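Local coordinates for protein farnesyltransferase, putative (Trypanosoma cruzi, PDB 3WCA) that probably condenses two molecules of farnesyl diphosphate into squalene, using magnesium and NAD(P)H, at the entry to lanosterol biosynthesis, at residues V57-L62 / T118-R123; A257-P262 / E351-D356; H263-L268 / I358-S363. The protein carries 1 engineered substitution. All coordinates share one frame; numbering follows the deposited sequence.

Contact 1: V57-L62 / T118-R123; sequences VCIFYL and TRAYSR
Ile59 overlaps both Ala120 and the base of Tyr121, and this single side chain carries the 57-62 half of the contact. Its outer methyl makes the closer approach, with Ile59 CD1 3.8 Å from Ala120 CB. The second branch reaches the neighbouring residue: Ile59 CG2 lies 4.2 Å from Tyr121 CB and comes to the edge of the phenol ring, near its plane. Two torsions explain the division of labour. With chi1 at -59°, CG1 stands beside the backbone N while CG2 is anti to it; chi2 at -50° then bends CD1 over to the alanine. All the touching atoms are carbon. The nearest pair of CA atoms, those of Ile59 and Tyr121, is 6.7 Å apart. About 116 Å² is buried in all, so the patch is small, but its three residues are buried in the chain.

Segment 118-123 runs to the C-terminal end of helix 115-122. There Ser122 OG donates to Arg119 O at 2.6 Å, meeting it in the carbonyl plane on a lone pair, with a C=O...donor angle of 132°. Arg123 N bonds Ala120 O at 3.1 Å and Arg119 O only weakly, which marks a tightening of the last turn. One face of the Arg123 guanidinium lies over that same Arg119 O, offset toward the rim, and its NH2 forms a salt bridge with Asp27.

Away from Ile59, the Tyr121 hydroxyl bonds Gln129 O and its ring meets His93 edge-to-face. The contact thus joins helix 51-72 to the short helix 115-122 in this all-helical fold, with helix 26-38 touching Ile59 through Cys31 and helix 126-147 packing on Tyr121 through Ile132 and Ser133.

Contact 2: A257-P262 / E351-D356; sequences ALVHVP and EHLVND
Leu353 meets Leu258 through the first carbons of both side chains, Leu353 CB lying 4.1 Å from Leu258 CB. This meeting so near the main chain reflects close backbones, the CA atoms of Leu258 and Leu353 being 6.3 Å apart. Farther out, Leu353 CD2 approaches Val259 CG2 at 4.4 Å, a looser contact. The backbone of Leu353 adds a polar link: one water donates to Leu353 O at 2.8 Å and to Leu258 O at 2.7 Å, bridging two carbonyls that cannot bond each other.

Leu258 O has a second donor, Val261 N at 3.2 Å, which closes a type I beta turn from Leu258 to Val261. This turn connects helix 243-258 to helix 261-269 within the all-alpha isoprenoid synthase fold, and the water thus ties the connection to helix 347-362. Val354, next along, faces away and packs on Thr333 and Ala337 of helix 322-338.

One turn beyond Leu353, Asp356 receives the ring of Pro262, whose CG is 4.1 Å from Asp356 O and 4.2 Å from Asp356 CB. The proline therefore rests against the backbone and the root of the aspartate, not its charged end. That carboxylate has a long, weak ion pair with Arg359, from Asp356 OD1 to NH1.

Contact 3: H263-L268 / I358-S363; sequences HVVEYL and IRAMES
The flat carbonyl group of Ala360 is covered from one side by Val265, whose CG1 lies 3.4 Å from Ala360 O and 3.9 Å from Ala360 C. The approach comes from above the group: the angle C=O...CG1 is about 104°, and CG1 stands some 3.3 Å off the peptide plane. The carboxylate of Glu266 is more distant, its OE2 4.5 Å from Ala360 O.

Chi1 of 166° turns Val265 CG1 anti to its backbone N and leaves CG2 for Met361. Val265 CG2 meets Met361 CG at 3.9 Å, and the two side chains cross at about a right angle. The segment axes run nearly parallel, 19° apart and 9.2 Å at closest approach, with Val265 directed into the gap between them.

Glu266 bends so that its end comes nearer to 358-363, and its OE2 is hydrogen-bonded to His364 NE2 just past that segment. With the carboxylate satisfied there, its tie across the contact to Ala360 is no more than a distant approach, and the joint rests on apolar contacts, including those of a valine methyl against a carbonyl.

Contacts 2 and 3 follow one another along helix 347-362 and share helix 261-269; contact 2 also takes in the turn that leads into it. Their centres are about 10 Å apart, and they touch where Val261 CG1 meets Met361 CE at 3.8 Å and Pro262 CA meets Ala360 CB at 3.9 Å. Contact 1 is separate: its centre lies about 36 Å from that of contact 2, on the opposite side of the chain's centre, and about 32 Å from that of contact 3. The bound farnesyl thiodiphosphate relates contacts 1 and 3, being touched by Tyr61 and Tyr267 from their respective segments. Helix 51-72 also carries the magnesium ligands Asp68, Glu71 and Asp72 beyond contact 1.

Contact 1: V57-L62 / T118-R123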
ATOM      1  N   VAL A  57       6.276 -14.709  -0.021  1.00 32.87           N
ATOM      2  CA  VAL A  57       5.894 -13.306  -0.099  1.00 29.16           C
ATOM      3  C   VAL A  57       6.472 -12.648  -1.355  1.00 29.19           C
ATOM      4  O   VAL A  57       5.806 -11.830  -1.995  1.00 28.43           O
ATOM      5  CB  VAL A  57       6.335 -12.548   1.165  1.00 26.67           C
ATOM      6  CG1 VAL A  57       6.239 -11.050   0.955  1.00 26.90           C
ATOM      7  CG2 VAL A  57       5.454 -12.958   2.323  1.00 25.16           C
ATOM      8  N   CYS A  58       7.695 -13.010  -1.728  1.00 28.57           N
ATOM      9  CA  CYS A  58       8.288 -12.431  -2.929  1.00 30.19           C
ATOM     10  C   CYS A  58       7.513 -12.797  -4.199  1.00 31.14           C
ATOM     11  O   CYS A  58       7.319 -11.962  -5.088  1.00 31.10           O
ATOM     12  CB  CYS A  58       9.733 -12.882  -3.092  1.00 26.44           C
ATOM     13  SG  CYS A  58      10.406 -12.415  -4.679  1.00 32.17           S
ATOM     14  N   ILE A  59       7.087 -14.054  -4.284  1.00 32.10           N
ATOM     15  CA  ILE A  59       6.331 -14.527  -5.439  1.00 33.64           C
ATOM     16  C   ILE A  59       4.936 -13.908  -5.440  1.00 32.58           C
ATOM     17  O   ILE A  59       4.394 -13.570  -6.494  1.00 33.99           O
ATOM     18  CB  ILE A  59       6.202 -16.064  -5.420  1.00 33.42           C
ATOM     19  CG1 ILE A  59       7.590 -16.690  -5.431  1.00 34.70           C
ATOM     20  CG2 ILE A  59       5.380 -16.543  -6.620  1.00 33.01           C
ATOM     21  CD1 ILE A  59       8.494 -16.121  -6.517  1.00 39.43           C
ATOM     22  N   PHE A  60       4.364 -13.793  -4.246  1.00 30.99           N
ATOM     23  CA  PHE A  60       3.052 -13.200  -4.040  1.00 31.50           C
ATOM     24  C   PHE A  60       3.056 -11.773  -4.587  1.00 34.78           C
ATOM     25  O   PHE A  60       2.148 -11.363  -5.322  1.00 36.44           O
ATOM     26  CB  PHE A  60       2.748 -13.183  -2.542  1.00 30.28           C
ATOM     27  CG  PHE A  60       1.478 -12.477  -2.178  1.00 30.03           C
ATOM     28  CD1 PHE A  60       0.325 -12.636  -2.950  1.00 29.92           C
ATOM     29  CD2 PHE A  60       1.399 -11.736  -0.994  1.00 29.74           C
ATOM     30  CE1 PHE A  60      -0.896 -12.077  -2.542  1.00 29.21           C
ATOM     31  CE2 PHE A  60       0.190 -11.175  -0.577  1.00 28.46           C
ATOM     32  CZ  PHE A  60      -0.969 -11.351  -1.355  1.00 27.60           C
ATOM     33  N   TYR A  61       4.094 -11.027  -4.219  1.00 34.07           N
ATOM     34  CA  TYR A  61       4.256  -9.649  -4.651  1.00 33.72           C
ATOM     35  C   TYR A  61       4.417  -9.522  -6.159  1.00 31.98           C
ATOM     36  O   TYR A  61       3.872  -8.605  -6.764  1.00 31.90           O
ATOM     37  CB  TYR A  61       5.469  -9.021  -3.960  1.00 37.90           C
ATOM     38  CG  TYR A  61       5.837  -7.660  -4.504  1.00 42.46           C
ATOM     39  CD1 TYR A  61       5.289  -6.495  -3.968  1.00 42.94           C
ATOM     40  CD2 TYR A  61       6.701  -7.545  -5.594  1.00 45.45           C
ATOM     41  CE1 TYR A  61       5.593  -5.241  -4.507  1.00 46.10           C
ATOM     42  CE2 TYR A  61       7.008  -6.303  -6.144  1.00 48.86           C
ATOM     43  CZ  TYR A  61       6.451  -5.155  -5.599  1.00 49.41           C
ATOM     44  OH  TYR A  61       6.744  -3.938  -6.178  1.00 48.07           O
ATOM     45  N   LEU A  62       5.169 -10.422  -6.775  1.00 30.60           N
ATOM     46  CA  LEU A  62       5.372 -10.324  -8.214  1.00 31.68           C
ATOM     47  C   LEU A  62       4.098 -10.646  -8.995  1.00 32.90           C
ATOM     48  O   LEU A  62       3.823 -10.042 -10.033  1.00 34.33           O
ATOM     49  CB  LEU A  62       6.525 -11.223  -8.645  1.00 31.13           C
ATOM     50  CG  LEU A  62       7.906 -10.750  -8.158  1.00 31.40           C
ATOM     51  CD1 LEU A  62       8.973 -11.798  -8.499  1.00 31.25           C
ATOM     52  CD2 LEU A  62       8.247  -9.416  -8.818  1.00 28.41           C
ATOM     53  N   THR A 118       5.975 -18.414 -12.236  1.00 43.76           N
ATOM     54  CA  THR A 118       5.081 -19.564 -12.140  1.00 44.20           C
ATOM     55  C   THR A 118       5.847 -20.815 -11.733  1.00 44.57           C
ATOM     56  O   THR A 118       5.327 -21.648 -10.990  1.00 45.69           O
ATOM     57  CB  THR A 118       4.344 -19.816 -13.458  1.00 42.63           C
ATOM     58  OG1 THR A 118       5.295 -19.974 -14.516  1.00 44.95           O
ATOM     59  CG2 THR A 118       3.419 -18.649 -13.772  1.00 43.82           C
ATOM     60  N   ARG A 119       7.082 -20.953 -12.207  1.00 46.00           N
ATOM     61  CA  ARG A 119       7.879 -22.123 -11.830  1.00 48.54           C
ATOM     62  C   ARG A 119       8.114 -22.079 -10.330  1.00 47.08           C
ATOM     63  O   ARG A 119       7.828 -23.036  -9.617  1.00 47.81           O
ATOM     64  CB  ARG A 119       9.238 -22.128 -12.529  1.00 50.58           C
ATOM     65  CG  ARG A 119       9.189 -22.215 -14.031  1.00 55.30           C
ATOM     66  CD  ARG A 119      10.555 -22.604 -14.554  1.00 59.15           C
ATOM     67  NE  ARG A 119      10.679 -22.393 -15.989  1.00 64.39           N
ATOM     68  CZ  ARG A 119      11.517 -23.070 -16.766  1.00 67.40           C
ATOM     69  NH1 ARG A 119      12.302 -24.008 -16.242  1.00 67.87           N
ATOM     70  NH2 ARG A 119      11.580 -22.803 -18.062  1.00 68.72           N
ATOM     71  N   ALA A 120       8.651 -20.956  -9.864  1.00 45.91           N
ATOM     72  CA  ALA A 120       8.921 -20.764  -8.446  1.00 44.10           C
ATOM     73  C   ALA A 120       7.637 -21.016  -7.670  1.00 43.74           C
ATOM     74  O   ALA A 120       7.648 -21.599  -6.585  1.00 41.02           O
ATOM     75  CB  ALA A 120       9.406 -19.346  -8.203  1.00 44.76           C
ATOM     76  N   TYR A 121       6.526 -20.573  -8.245  1.00 43.05           N
ATOM     77  CA  TYR A 121       5.219 -20.740  -7.627  1.00 44.67           C
ATOM     78  C   TYR A 121       4.894 -22.219  -7.423  1.00 46.28           C
ATOM     79  O   TYR A 121       4.440 -22.619  -6.349  1.00 44.10           O
ATOM     80  CB  TYR A 121       4.150 -20.105  -8.517  1.00 44.16           C
ATOM     81  CG  TYR A 121       2.728 -20.298  -8.043  1.00 42.08           C
ATOM     82  CD1 TYR A 121       2.125 -19.379  -7.184  1.00 41.48           C
ATOM     83  CD2 TYR A 121       1.976 -21.395  -8.470  1.00 41.28           C
ATOM     84  CE1 TYR A 121       0.804 -19.544  -6.764  1.00 42.16           C
ATOM     85  CE2 TYR A 121       0.657 -21.571  -8.056  1.00 41.75           C
ATOM     86  CZ  TYR A 121       0.077 -20.643  -7.205  1.00 42.20           C
ATOM     87  OH  TYR A 121      -1.225 -20.807  -6.798  1.00 43.65           O
ATOM     88  N   SER A 122       5.135 -23.024  -8.456  1.00 47.45           N
ATOM     89  CA  SER A 122       4.842 -24.454  -8.399  1.00 51.10           C
ATOM     90  C   SER A 122       5.647 -25.198  -7.340  1.00 51.97           C
ATOM     91  O   SER A 122       5.288 -26.310  -6.955  1.00 52.04           O
ATOM     92  CB  SER A 122       5.080 -25.110  -9.765  1.00 51.03           C
ATOM     93  OG  SER A 122       6.461 -25.156 -10.078  1.00 54.22           O
ATOM     94  N   ARG A 123       6.734 -24.593  -6.871  1.00 52.77           N
ATOM     95  CA  ARG A 123       7.556 -25.226  -5.849  1.00 52.76           C
ATOM     96  C   ARG A 123       7.221 -24.741  -4.442  1.00 53.24           C
ATOM     97  O   ARG A 123       7.948 -25.025  -3.491  1.00 53.26           O
ATOM     98  CB  ARG A 123       9.046 -25.010  -6.147  1.00 54.65           C
ATOM     99  CG  ARG A 123       9.546 -25.827  -7.342  1.00 58.57           C
ATOM    100  CD  ARG A 123      11.074 -25.870  -7.437  1.00 59.78           C
ATOM    101  NE  ARG A 123      11.655 -24.664  -8.027  1.00 62.46           N
ATOM    102  CZ  ARG A 123      11.569 -24.334  -9.315  1.00 61.67           C
ATOM    103  NH1 ARG A 123      10.922 -25.119 -10.165  1.00 65.20           N
ATOM    104  NH2 ARG A 123      12.140 -23.223  -9.755  1.00 60.69           N
TER

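Contact 2: A257-P262 / E351-D356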
ATOM      1  N   ALA A 257      -7.032   9.276   6.418  1.00 28.05           N
ATOM      2  CA  ALA A 257      -6.068   8.184   6.595  1.00 26.25           C
ATOM      3  C   ALA A 257      -5.809   7.868   8.062  1.00 25.27           C
ATOM      4  O   ALA A 257      -5.559   6.726   8.419  1.00 27.34           O
ATOM      5  CB  ALA A 257      -4.749   8.525   5.901  1.00 25.75           C
ATOM      6  N   LEU A 258      -5.876   8.884   8.913  1.00 26.95           N
ATOM      7  CA  LEU A 258      -5.622   8.703  10.332  1.00 28.42           C
ATOM      8  C   LEU A 258      -6.598   7.751  10.998  1.00 28.98           C
ATOM      9  O   LEU A 258      -6.304   7.204  12.059  1.00 28.41           O
ATOM     10  CB  LEU A 258      -5.648  10.054  11.043  1.00 31.06           C
ATOM     11  CG  LEU A 258      -4.383  10.881  10.832  1.00 34.77           C
ATOM     12  CD1 LEU A 258      -4.535  12.259  11.482  1.00 31.45           C
ATOM     13  CD2 LEU A 258      -3.210  10.119  11.441  1.00 36.44           C
ATOM     14  N   VAL A 259      -7.759   7.568  10.379  1.00 29.67           N
ATOM     15  CA  VAL A 259      -8.791   6.664  10.893  1.00 31.72           C
ATOM     16  C   VAL A 259      -8.217   5.258  11.092  1.00 32.57           C
ATOM     17  O   VAL A 259      -8.593   4.545  12.019  1.00 33.64           O
ATOM     18  CB  VAL A 259     -10.001   6.549   9.895  1.00 33.34           C
ATOM     19  CG1 VAL A 259     -10.961   5.468  10.350  1.00 34.82           C
ATOM     20  CG2 VAL A 259     -10.750   7.878   9.803  1.00 33.77           C
ATOM     21  N   HIS A 260      -7.284   4.877  10.229  1.00 30.99           N
ATOM     22  CA  HIS A 260      -6.701   3.543  10.270  1.00 31.32           C
ATOM     23  C   HIS A 260      -5.619   3.252  11.295  1.00 30.73           C
ATOM     24  O   HIS A 260      -5.361   2.092  11.591  1.00 30.86           O
ATOM     25  CB  HIS A 260      -6.156   3.214   8.893  1.00 29.69           C
ATOM     26  CG  HIS A 260      -7.156   3.408   7.803  1.00 31.19           C
ATOM     27  ND1 HIS A 260      -8.261   2.597   7.658  1.00 31.61           N
ATOM     28  CD2 HIS A 260      -7.242   4.345   6.829  1.00 29.23           C
ATOM     29  CE1 HIS A 260      -8.984   3.030   6.641  1.00 31.98           C
ATOM     30  NE2 HIS A 260      -8.388   4.087   6.123  1.00 28.96           N
ATOM     31  N   VAL A 261      -5.011   4.295  11.847  1.00 32.12           N
ATOM     32  CA  VAL A 261      -3.902   4.131  12.780  1.00 31.77           C
ATOM     33  C   VAL A 261      -4.170   3.324  14.044  1.00 33.13           C
ATOM     34  O   VAL A 261      -3.359   2.474  14.417  1.00 34.29           O
ATOM     35  CB  VAL A 261      -3.286   5.512  13.115  1.00 31.07           C
ATOM     36  CG1 VAL A 261      -2.139   5.381  14.122  1.00 30.84           C
ATOM     37  CG2 VAL A 261      -2.765   6.139  11.829  1.00 30.39           C
ATOM     38  N   PRO A 262      -5.306   3.553  14.716  1.00 32.69           N
ATOM     39  CA  PRO A 262      -5.537   2.758  15.926  1.00 32.64           C
ATOM     40  C   PRO A 262      -5.541   1.261  15.622  1.00 32.89           C
ATOM     41  O   PRO A 262      -5.107   0.455  16.443  1.00 31.87           O
ATOM     42  CB  PRO A 262      -6.901   3.246  16.402  1.00 31.77           C
ATOM     43  CG  PRO A 262      -6.919   4.688  15.935  1.00 29.79           C
ATOM     44  CD  PRO A 262      -6.363   4.564  14.539  1.00 32.49           C
ATOM     45  N   GLU A 351      -7.475  16.759  15.718  1.00 51.38           N
ATOM     46  CA  GLU A 351      -7.171  16.571  17.127  1.00 50.66           C
ATOM     47  C   GLU A 351      -7.697  15.284  17.753  1.00 48.08           C
ATOM     48  O   GLU A 351      -6.942  14.579  18.419  1.00 45.42           O
ATOM     49  CB  GLU A 351      -7.647  17.778  17.944  1.00 54.19           C
ATOM     50  CG  GLU A 351      -7.333  17.652  19.430  1.00 60.60           C
ATOM     51  CD  GLU A 351      -7.516  18.949  20.197  1.00 64.46           C
ATOM     52  OE1 GLU A 351      -7.344  18.931  21.436  1.00 66.05           O
ATOM     53  OE2 GLU A 351      -7.828  19.984  19.564  1.00 67.44           O
ATOM     54  N   HIS A 352      -8.973  14.966  17.561  1.00 46.89           N
ATOM     55  CA  HIS A 352      -9.500  13.742  18.157  1.00 46.10           C
ATOM     56  C   HIS A 352      -8.921  12.519  17.461  1.00 44.26           C
ATOM     57  O   HIS A 352      -8.817  11.454  18.060  1.00 48.23           O
ATOM     58  CB  HIS A 352     -11.029  13.695  18.090  1.00 48.32           C
ATOM     59  CG  HIS A 352     -11.568  13.357  16.737  1.00 51.52           C
ATOM     60  ND1 HIS A 352     -12.285  12.207  16.487  1.00 52.37           N
ATOM     61  CD2 HIS A 352     -11.482  14.012  15.555  1.00 52.87           C
ATOM     62  CE1 HIS A 352     -12.617  12.166  15.209  1.00 54.10           C
ATOM     63  NE2 HIS A 352     -12.141  13.249  14.620  1.00 54.68           N
ATOM     64  N   LEU A 353      -8.546  12.667  16.198  1.00 40.03           N
ATOM     65  CA  LEU A 353      -7.960  11.552  15.469  1.00 37.69           C
ATOM     66  C   LEU A 353      -6.555  11.278  15.992  1.00 37.53           C
ATOM     67  O   LEU A 353      -6.133  10.127  16.075  1.00 35.88           O
ATOM     68  CB  LEU A 353      -7.928  11.855  13.976  1.00 35.53           C
ATOM     69  CG  LEU A 353      -9.303  11.799  13.311  1.00 34.35           C
ATOM     70  CD1 LEU A 353      -9.232  12.404  11.930  1.00 33.07           C
ATOM     71  CD2 LEU A 353      -9.769  10.359  13.249  1.00 33.57           C
ATOM     72  N   VAL A 354      -5.838  12.343  16.346  1.00 37.39           N
ATOM     73  CA  VAL A 354      -4.495  12.203  16.884  1.00 39.32           C
ATOM     74  C   VAL A 354      -4.602  11.561  18.260  1.00 40.72           C
ATOM     75  O   VAL A 354      -3.845  10.641  18.586  1.00 40.60           O
ATOM     76  CB  VAL A 354      -3.779  13.576  17.014  1.00 39.44           C
ATOM     77  CG1 VAL A 354      -2.537  13.437  17.880  1.00 39.30           C
ATOM     78  CG2 VAL A 354      -3.380  14.086  15.642  1.00 38.06           C
ATOM     79  N   ASN A 355      -5.560  12.032  19.059  1.00 42.10           N
ATOM     80  CA  ASN A 355      -5.760  11.493  20.403  1.00 42.81           C
ATOM     81  C   ASN A 355      -6.144  10.022  20.371  1.00 41.76           C
ATOM     82  O   ASN A 355      -5.717   9.258  21.233  1.00 41.66           O
ATOM     83  CB  ASN A 355      -6.811  12.304  21.167  1.00 45.59           C
ATOM     84  CG  ASN A 355      -6.294  13.670  21.587  1.00 50.41           C
ATOM     85  OD1 ASN A 355      -5.254  13.775  22.235  1.00 54.25           O
ATOM     86  ND2 ASN A 355      -7.020  14.723  21.223  1.00 52.92           N
ATOM     87  N   ASP A 356      -6.955   9.622  19.392  1.00 41.16           N
ATOM     88  CA  ASP A 356      -7.330   8.216  19.267  1.00 41.81           C
ATOM     89  C   ASP A 356      -6.093   7.376  18.973  1.00 42.33           C
ATOM     90  O   ASP A 356      -5.922   6.296  19.533  1.00 41.25           O
ATOM     91  CB  ASP A 356      -8.326   7.998  18.132  1.00 44.98           C
ATOM     92  CG  ASP A 356      -9.731   8.325  18.531  1.00 48.58           C
ATOM     93  OD1 ASP A 356     -10.064   8.082  19.710  1.00 51.32           O
ATOM     94  OD2 ASP A 356     -10.499   8.808  17.669  1.00 49.43           O
TER
HETATM   95  O   HOH W   1      -6.847   7.891  14.597  1.00 32.40           O

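Contact 3: H263-L268 / I358-S363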
ATOM      1  N   HIS A 263      -6.024   0.913  14.428  1.00 34.47           N
ATOM      2  CA  HIS A 263      -6.135  -0.471  13.966  1.00 33.24           C
ATOM      3  C   HIS A 263      -4.788  -1.039  13.542  1.00 33.98           C
ATOM      4  O   HIS A 263      -4.548  -2.239  13.633  1.00 34.81           O
ATOM      5  CB  HIS A 263      -7.132  -0.531  12.808  1.00 35.10           C
ATOM      6  CG  HIS A 263      -8.472   0.042  13.151  1.00 38.28           C
ATOM      7  ND1 HIS A 263      -9.403  -0.638  13.909  1.00 37.64           N
ATOM      8  CD2 HIS A 263      -9.013   1.257  12.895  1.00 39.62           C
ATOM      9  CE1 HIS A 263     -10.455   0.134  14.108  1.00 40.69           C
ATOM     10  NE2 HIS A 263     -10.245   1.290  13.503  1.00 39.62           N
ATOM     11  N   VAL A 264      -3.917  -0.168  13.051  1.00 35.10           N
ATOM     12  CA  VAL A 264      -2.583  -0.578  12.669  1.00 31.20           C
ATOM     13  C   VAL A 264      -1.857  -0.925  13.976  1.00 32.50           C
ATOM     14  O   VAL A 264      -1.109  -1.896  14.043  1.00 29.35           O
ATOM     15  CB  VAL A 264      -1.843   0.559  11.937  1.00 30.85           C
ATOM     16  CG1 VAL A 264      -0.359   0.263  11.875  1.00 25.72           C
ATOM     17  CG2 VAL A 264      -2.417   0.727  10.527  1.00 27.03           C
ATOM     18  N   VAL A 265      -2.095  -0.133  15.018  1.00 32.34           N
ATOM     19  CA  VAL A 265      -1.463  -0.383  16.305  1.00 34.91           C
ATOM     20  C   VAL A 265      -1.899  -1.748  16.851  1.00 36.63           C
ATOM     21  O   VAL A 265      -1.074  -2.523  17.325  1.00 37.34           O
ATOM     22  CB  VAL A 265      -1.793   0.752  17.315  1.00 36.16           C
ATOM     23  CG1 VAL A 265      -1.436   0.334  18.744  1.00 37.53           C
ATOM     24  CG2 VAL A 265      -1.002   1.999  16.947  1.00 33.71           C
ATOM     25  N   GLU A 266      -3.190  -2.055  16.752  1.00 39.31           N
ATOM     26  CA  GLU A 266      -3.701  -3.332  17.235  1.00 41.11           C
ATOM     27  C   GLU A 266      -3.107  -4.508  16.469  1.00 39.79           C
ATOM     28  O   GLU A 266      -2.675  -5.492  17.068  1.00 40.74           O
ATOM     29  CB  GLU A 266      -5.228  -3.376  17.124  1.00 44.34           C
ATOM     30  CG  GLU A 266      -5.930  -2.417  18.054  1.00 50.13           C
ATOM     31  CD  GLU A 266      -5.456  -2.552  19.495  1.00 52.65           C
ATOM     32  OE1 GLU A 266      -5.397  -3.696  20.005  1.00 53.46           O
ATOM     33  OE2 GLU A 266      -5.150  -1.512  20.115  1.00 55.14           O
ATOM     34  N   TYR A 267      -3.103  -4.419  15.145  1.00 36.37           N
ATOM     35  CA  TYR A 267      -2.539  -5.491  14.339  1.00 33.40           C
ATOM     36  C   TYR A 267      -1.054  -5.700  14.665  1.00 33.18           C
ATOM     37  O   TYR A 267      -0.618  -6.827  14.886  1.00 33.57           O
ATOM     38  CB  TYR A 267      -2.708  -5.187  12.846  1.00 31.96           C
ATOM     39  CG  TYR A 267      -2.249  -6.306  11.936  1.00 29.23           C
ATOM     40  CD1 TYR A 267      -0.908  -6.420  11.555  1.00 27.08           C
ATOM     41  CD2 TYR A 267      -3.147  -7.278  11.492  1.00 27.42           C
ATOM     42  CE1 TYR A 267      -0.467  -7.481  10.750  1.00 27.29           C
ATOM     43  CE2 TYR A 267      -2.718  -8.343  10.690  1.00 31.18           C
ATOM     44  CZ  TYR A 267      -1.379  -8.437  10.321  1.00 28.45           C
ATOM     45  OH  TYR A 267      -0.965  -9.466   9.507  1.00 30.02           O
ATOM     46  N   LEU A 268      -0.269  -4.628  14.696  1.00 31.28           N
ATOM     47  CA  LEU A 268       1.156  -4.787  14.998  1.00 32.49           C
ATOM     48  C   LEU A 268       1.378  -5.398  16.391  1.00 32.46           C
ATOM     49  O   LEU A 268       2.283  -6.203  16.588  1.00 29.49           O
ATOM     50  CB  LEU A 268       1.887  -3.438  14.896  1.00 28.79           C
ATOM     51  CG  LEU A 268       2.012  -2.875  13.473  1.00 28.33           C
ATOM     52  CD1 LEU A 268       2.728  -1.520  13.517  1.00 27.52           C
ATOM     53  CD2 LEU A 268       2.781  -3.869  12.585  1.00 22.78           C
ATOM     54  N   ILE A 358      -2.745   8.184  19.503  1.00 43.49           N
ATOM     55  CA  ILE A 358      -1.837   8.201  20.641  1.00 45.02           C
ATOM     56  C   ILE A 358      -2.406   7.372  21.782  1.00 46.29           C
ATOM     57  O   ILE A 358      -1.679   6.689  22.499  1.00 47.63           O
ATOM     58  CB  ILE A 358      -1.601   9.648  21.118  1.00 45.91           C
ATOM     59  CG1 ILE A 358      -0.879  10.425  20.015  1.00 45.50           C
ATOM     60  CG2 ILE A 358      -0.794   9.664  22.412  1.00 44.96           C
ATOM     61  CD1 ILE A 358      -0.643  11.868  20.347  1.00 50.10           C
ATOM     62  N   ARG A 359      -3.717   7.427  21.940  1.00 47.88           N
ATOM     63  CA  ARG A 359      -4.368   6.679  22.996  1.00 49.68           C
ATOM     64  C   ARG A 359      -4.169   5.195  22.740  1.00 48.36           C
ATOM     65  O   ARG A 359      -3.831   4.437  23.647  1.00 49.61           O
ATOM     66  CB  ARG A 359      -5.855   7.031  23.030  1.00 54.00           C
ATOM     67  CG  ARG A 359      -6.624   6.402  24.163  1.00 60.03           C
ATOM     68  CD  ARG A 359      -7.985   7.066  24.318  1.00 64.86           C
ATOM     69  NE  ARG A 359      -7.876   8.446  24.789  1.00 68.34           N
ATOM     70  CZ  ARG A 359      -8.085   9.521  24.032  1.00 69.14           C
ATOM     71  NH1 ARG A 359      -8.419   9.382  22.755  1.00 68.04           N
ATOM     72  NH2 ARG A 359      -7.962  10.735  24.556  1.00 69.97           N
ATOM     73  N   ALA A 360      -4.363   4.791  21.490  1.00 46.93           N
ATOM     74  CA  ALA A 360      -4.212   3.400  21.096  1.00 44.05           C
ATOM     75  C   ALA A 360      -2.781   2.931  21.330  1.00 43.62           C
ATOM     76  O   ALA A 360      -2.543   1.772  21.650  1.00 41.55           O
ATOM     77  CB  ALA A 360      -4.588   3.241  19.632  1.00 44.61           C
ATOM     78  N   MET A 361      -1.830   3.842  21.162  1.00 44.93           N
ATOM     79  CA  MET A 361      -0.418   3.534  21.364  1.00 45.44           C
ATOM     80  C   MET A 361      -0.113   3.351  22.850  1.00 48.02           C
ATOM     81  O   MET A 361       0.442   2.325  23.254  1.00 47.29           O
ATOM     82  CB  MET A 361       0.447   4.658  20.791  1.00 44.83           C
ATOM     83  CG  MET A 361       0.544   4.662  19.270  1.00 44.15           C
ATOM     84  SD  MET A 361       0.992   6.267  18.583  1.00 44.38           S
ATOM     85  CE  MET A 361      -0.006   6.284  17.096  1.00 41.40           C
ATOM     86  N   GLU A 362      -0.472   4.348  23.658  1.00 49.79           N
ATOM     87  CA  GLU A 362      -0.233   4.288  25.097  1.00 52.67           C
ATOM     88  C   GLU A 362      -0.968   3.079  25.663  1.00 53.64           C
ATOM     89  O   GLU A 362      -0.607   2.546  26.709  1.00 54.14           O
ATOM     90  CB  GLU A 362      -0.712   5.583  25.773  1.00 53.32           C
ATOM     91  CG  GLU A 362      -0.043   6.839  25.213  1.00 57.34           C
ATOM     92  CD  GLU A 362      -0.454   8.128  25.920  1.00 58.96           C
ATOM     93  OE1 GLU A 362      -1.667   8.338  26.148  1.00 60.31           O
ATOM     94  OE2 GLU A 362       0.442   8.944  26.231  1.00 58.31           O
ATOM     95  N   SER A 363      -1.992   2.637  24.942  1.00 55.24           N
ATOM     96  CA  SER A 363      -2.787   1.485  25.346  1.00 55.81           C
ATOM     97  C   SER A 363      -1.949   0.205  25.358  1.00 56.57           C
ATOM     98  O   SER A 363      -2.387  -0.826  25.865  1.00 58.61           O
ATOM     99  CB  SER A 363      -3.979   1.329  24.395  1.00 56.97           C
ATOM    100  OG  SER A 363      -4.721   0.154  24.669  1.00 60.27           O
TER